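Local coordinates for protein EscN (Escherichia coli O127:H6, PDB 2OBL) that belongs to the P-loop family that includes the alpha and beta subunits of rotary motors and is a component of a type III secretion system, at residues A[88-93]-A[327-332]; A[55-60]-A[66-71]. The protein carries 1 engineered substitution. All coordinates share one frame; numbering follows the deposited sequence.

Contact 1 (A[88-93]-A[327-332])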
# COMPACT_ATOMS: atom_id res chain seq x y z
N LEU A 88 -4.47 -3.37 5.04
CA LEU A 88 -3.72 -2.17 5.42
C LEU A 88 -3.33 -2.27 6.90
O LEU A 88 -2.23 -1.92 7.27
CB LEU A 88 -4.53 -0.90 5.20
CG LEU A 88 -4.92 -0.59 3.75
CD1 LEU A 88 -5.42 0.83 3.62
CD2 LEU A 88 -3.73 -0.81 2.83
N GLY A 89 -4.26 -2.72 7.73
CA GLY A 89 -3.95 -2.94 9.14
C GLY A 89 -2.81 -3.93 9.34
O GLY A 89 -1.90 -3.70 10.14
N MET A 90 -2.86 -5.04 8.62
CA MET A 90 -1.82 -6.07 8.76
C MET A 90 -0.47 -5.49 8.42
O MET A 90 0.54 -5.78 9.07
CB MET A 90 -2.12 -7.23 7.82
CG MET A 90 -3.24 -8.11 8.29
SD MET A 90 -3.54 -9.42 7.10
CE MET A 90 -1.92 -10.17 6.99
N ILE A 91 -0.45 -4.67 7.37
CA ILE A 91 0.79 -4.06 6.92
C ILE A 91 1.35 -3.09 7.97
O ILE A 91 2.54 -3.14 8.29
CB ILE A 91 0.63 -3.35 5.54
CG1 ILE A 91 0.38 -4.38 4.43
CG2 ILE A 91 1.89 -2.56 5.24
CD1 ILE A 91 -0.10 -3.78 3.09
N CYS A 92 0.50 -2.22 8.51
CA CYS A 92 0.96 -1.28 9.53
C CYS A 92 1.53 -2.01 10.74
O CYS A 92 2.53 -1.59 11.31
CB CYS A 92 -0.17 -0.34 9.98
SG CYS A 92 -0.68 0.89 8.75
N ASN A 93 0.90 -3.12 11.11
CA ASN A 93 1.31 -3.85 12.31
C ASN A 93 2.51 -4.76 12.07
O ASN A 93 3.24 -5.10 13.00
CB ASN A 93 0.14 -4.66 12.85
CG ASN A 93 -0.97 -3.78 13.38
OD1 ASN A 93 -0.73 -2.67 13.85
ND2 ASN A 93 -2.20 -4.26 13.31
N GLN A 327 -3.84 -15.80 5.02
CA GLN A 327 -3.22 -15.44 6.28
C GLN A 327 -4.16 -14.60 7.11
O GLN A 327 -4.62 -13.54 6.67
CB GLN A 327 -1.96 -14.64 5.99
CG GLN A 327 -1.09 -14.35 7.20
CD GLN A 327 0.15 -13.59 6.80
OE1 GLN A 327 0.36 -13.33 5.62
NE2 GLN A 327 0.97 -13.22 7.77
N SER A 328 -4.46 -15.07 8.32
CA SER A 328 -5.32 -14.31 9.23
C SER A 328 -4.52 -13.18 9.87
O SER A 328 -3.29 -13.16 9.84
CB SER A 328 -5.87 -15.22 10.32
OG SER A 328 -4.81 -15.66 11.14
N THR A 329 -5.25 -12.25 10.48
CA THR A 329 -4.65 -11.11 11.16
C THR A 329 -3.68 -11.55 12.27
O THR A 329 -2.62 -10.95 12.45
CB THR A 329 -5.75 -10.21 11.75
OG1 THR A 329 -6.42 -9.53 10.68
CG2 THR A 329 -5.17 -9.19 12.70
N LYS A 330 -4.03 -12.59 13.01
CA LYS A 330 -3.18 -13.05 14.11
C LYS A 330 -2.16 -14.11 13.68
O LYS A 330 -1.33 -14.55 14.48
CB LYS A 330 -4.03 -13.54 15.29
CG LYS A 330 -4.62 -14.93 15.12
CD LYS A 330 -5.27 -15.38 16.42
CE LYS A 330 -5.99 -16.71 16.27
NZ LYS A 330 -6.69 -17.08 17.53
N ASP A 331 -2.24 -14.51 12.41
CA ASP A 331 -1.30 -15.47 11.82
C ASP A 331 -0.01 -14.74 11.46
O ASP A 331 0.15 -14.27 10.33
CB ASP A 331 -1.94 -16.08 10.57
CG ASP A 331 -1.09 -17.15 9.92
OD1 ASP A 331 0.07 -17.34 10.31
OD2 ASP A 331 -1.61 -17.80 8.98
N ILE A 332 0.90 -14.65 12.43
CA ILE A 332 2.14 -13.87 12.32
C ILE A 332 3.28 -14.69 11.69
O ILE A 332 3.37 -15.90 11.91
CB ILE A 332 2.60 -13.37 13.72
CG1 ILE A 332 1.45 -12.67 14.46
CG2 ILE A 332 3.82 -12.46 13.62
CD1 ILE A 332 0.72 -11.63 13.62
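M90 and Q327 meet where helix 84-94, which begins at a probable P-loop (Walker A), faces the turn between helices 318-325 and 335-345. The M90 methyl sits almost squarely over the flat side-chain amide of Q327, with CE 4.0 Å from CD of Q327. M90 runs straight as far as SD and then bends at its last torsion (chi3 56°), which carries CE onto the amide. Higher up the same chain, CG of M90 passes 4.2 Å from OG1 of T329, at the exposed margin of the contact.

The amide is held at both ends. NE2 of Q327 donates to the carbonyl O of D331 at 2.9 Å, with an N-H...O angle of 166°; this bond lies in the amide plane and spans the type I turn S328-D331. At the other end of the group, OE1 of Q327 accepts from the backbone N of R60. No hydrogen bond links helix and turn directly. The chemistry therefore divides by direction: bonds at both ends limit the rotation of the Q327 amide and satisfy its buried polar atoms, which leaves a face to be met by the apolar thioether tip.

Contact 2 (A[55-60]-A[66-71]); sequences FILGVR and LTCGIG
F55 and C68 hold the contact together through one short backbone bond, F55 N to C68 O at 2.8 Å, with an N-H...O angle of 175°.

Packing is tight where F55 meets C68, G69 and I70. CB of F55 lies 3.5 Å from atom C of G69 and touches CG1 of I70 at 4.1 Å. With CG anti to the backbone N (chi1 -178°), the F55 ring leads away from the neighbouring segment and offers it an edge, near which lie I70 CG1 and C68 CB.

Toward helix 60-65 the contact is looser, since F55 O and C68 N are not joined directly. A water bridges them, donating to F55 O at 2.7 Å and accepting from C68 N at 2.9 Å. The last touch before the segments part is apolar, CD1 of L57 resting 3.8 Å from SG of C68. Beyond it they diverge around the helix, where D63 accepts from the backbone N of L57 and of G58, and V59 takes the N-cap position. One direct bond and one water thus weakly pair the short antiparallel strands 54-55 and 68-69 at the base of a brief helical excursion, with 68-69 running on to strand 73-78 of the nucleotide-binding fold.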
# COMPACT_ATOMS: atom_id res chain seq x y z
N PHE A 55 11.81 -4.59 1.69
CA PHE A 55 10.97 -3.94 2.68
C PHE A 55 9.92 -4.93 3.09
O PHE A 55 9.07 -5.32 2.29
CB PHE A 55 10.32 -2.68 2.11
CG PHE A 55 9.47 -1.94 3.10
CD1 PHE A 55 10.05 -1.06 4.01
CD2 PHE A 55 8.10 -2.12 3.13
CE1 PHE A 55 9.25 -0.37 4.93
CE2 PHE A 55 7.31 -1.44 4.05
CZ PHE A 55 7.89 -0.57 4.95
N ILE A 56 10.00 -5.37 4.35
CA ILE A 56 9.16 -6.45 4.83
C ILE A 56 7.81 -5.91 5.31
O ILE A 56 7.75 -4.96 6.08
CB ILE A 56 9.89 -7.23 5.97
CG1 ILE A 56 11.24 -7.74 5.46
CG2 ILE A 56 9.05 -8.39 6.48
CD1 ILE A 56 12.22 -8.09 6.57
N LEU A 57 6.72 -6.51 4.83
CA LEU A 57 5.37 -6.07 5.20
C LEU A 57 4.75 -6.92 6.31
O LEU A 57 3.81 -6.50 6.99
CB LEU A 57 4.44 -6.10 3.98
CG LEU A 57 4.76 -5.14 2.82
CD1 LEU A 57 3.59 -5.12 1.84
CD2 LEU A 57 5.03 -3.74 3.33
N GLY A 58 5.24 -8.14 6.46
CA GLY A 58 4.64 -9.10 7.38
C GLY A 58 3.38 -9.70 6.78
O GLY A 58 2.44 -10.05 7.50
N VAL A 59 3.35 -9.78 5.45
CA VAL A 59 2.27 -10.43 4.72
C VAL A 59 2.92 -11.48 3.83
O VAL A 59 3.67 -11.13 2.91
CB VAL A 59 1.47 -9.42 3.85
CG1 VAL A 59 0.36 -10.14 3.08
CG2 VAL A 59 0.88 -8.31 4.71
N ARG A 60 2.67 -12.75 4.12
CA ARG A 60 3.35 -13.84 3.41
C ARG A 60 3.24 -13.78 1.90
O ARG A 60 4.23 -13.96 1.20
CB ARG A 60 2.87 -15.21 3.90
CG ARG A 60 3.34 -15.55 5.30
CD ARG A 60 3.11 -17.03 5.60
NE ARG A 60 1.69 -17.38 5.54
CZ ARG A 60 0.91 -17.53 6.61
NH1 ARG A 60 1.41 -17.37 7.83
NH2 ARG A 60 -0.37 -17.84 6.46
N LEU A 66 5.95 -11.32 -4.03
CA LEU A 66 5.86 -10.01 -4.68
C LEU A 66 6.67 -9.01 -3.87
O LEU A 66 6.20 -7.90 -3.58
CB LEU A 66 4.40 -9.55 -4.73
CG LEU A 66 3.39 -10.47 -5.42
CD1 LEU A 66 1.94 -10.24 -4.92
CD2 LEU A 66 3.50 -10.26 -6.92
N THR A 67 7.87 -9.41 -3.48
CA THR A 67 8.62 -8.71 -2.44
C THR A 67 8.84 -7.23 -2.71
O THR A 67 9.29 -6.84 -3.80
CB THR A 67 9.98 -9.38 -2.20
OG1 THR A 67 9.81 -10.81 -2.25
CG2 THR A 67 10.54 -8.95 -0.87
N CYS A 68 8.53 -6.43 -1.71
CA CYS A 68 8.67 -4.97 -1.79
C CYS A 68 10.10 -4.58 -1.48
O CYS A 68 10.82 -5.34 -0.85
CB CYS A 68 7.76 -4.28 -0.79
SG CYS A 68 6.01 -4.52 -1.05
N GLY A 69 10.48 -3.37 -1.89
CA GLY A 69 11.82 -2.86 -1.62
C GLY A 69 11.80 -1.53 -0.89
O GLY A 69 10.85 -0.76 -1.00
N ILE A 70 12.86 -1.26 -0.14
CA ILE A 70 12.97 0.02 0.57
C ILE A 70 13.03 1.17 -0.43
O ILE A 70 13.90 1.20 -1.32
CB ILE A 70 14.18 0.05 1.52
CG1 ILE A 70 14.05 -1.04 2.59
CG2 ILE A 70 14.32 1.41 2.17
CD1 ILE A 70 15.23 -1.06 3.58
N GLY A 71 12.07 2.09 -0.31
CA GLY A 71 11.96 3.26 -1.17
C GLY A 71 11.05 3.06 -2.38
O GLY A 71 10.92 3.94 -3.22
O HOH W 1 7.65 -7.24 0.95

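How the contacts relate
Contact 2 closes before contact 1 opens: 55-60 and 66-71 are local neighbours, whereas 88-93 and 327-332 are separated by 233 residues. The centres of contacts 1 and 2 lie about 13 Å apart, and the two touch directly at R60, at the start of helix 60-65. NH2 of R60 lies 2.8 Å from OD2 of D331 in a salt bridge, and the R60 guanidinium group also reaches the backbone at F324 and Q326. Helix 84-94 is shared too, since V59 packs on M90 and L57 on I91. Segment 55-60 thus lies beside both that helix and the 327-332 turn, so that the three pieces meet and tie the nucleotide-binding region to the helical C-terminal region.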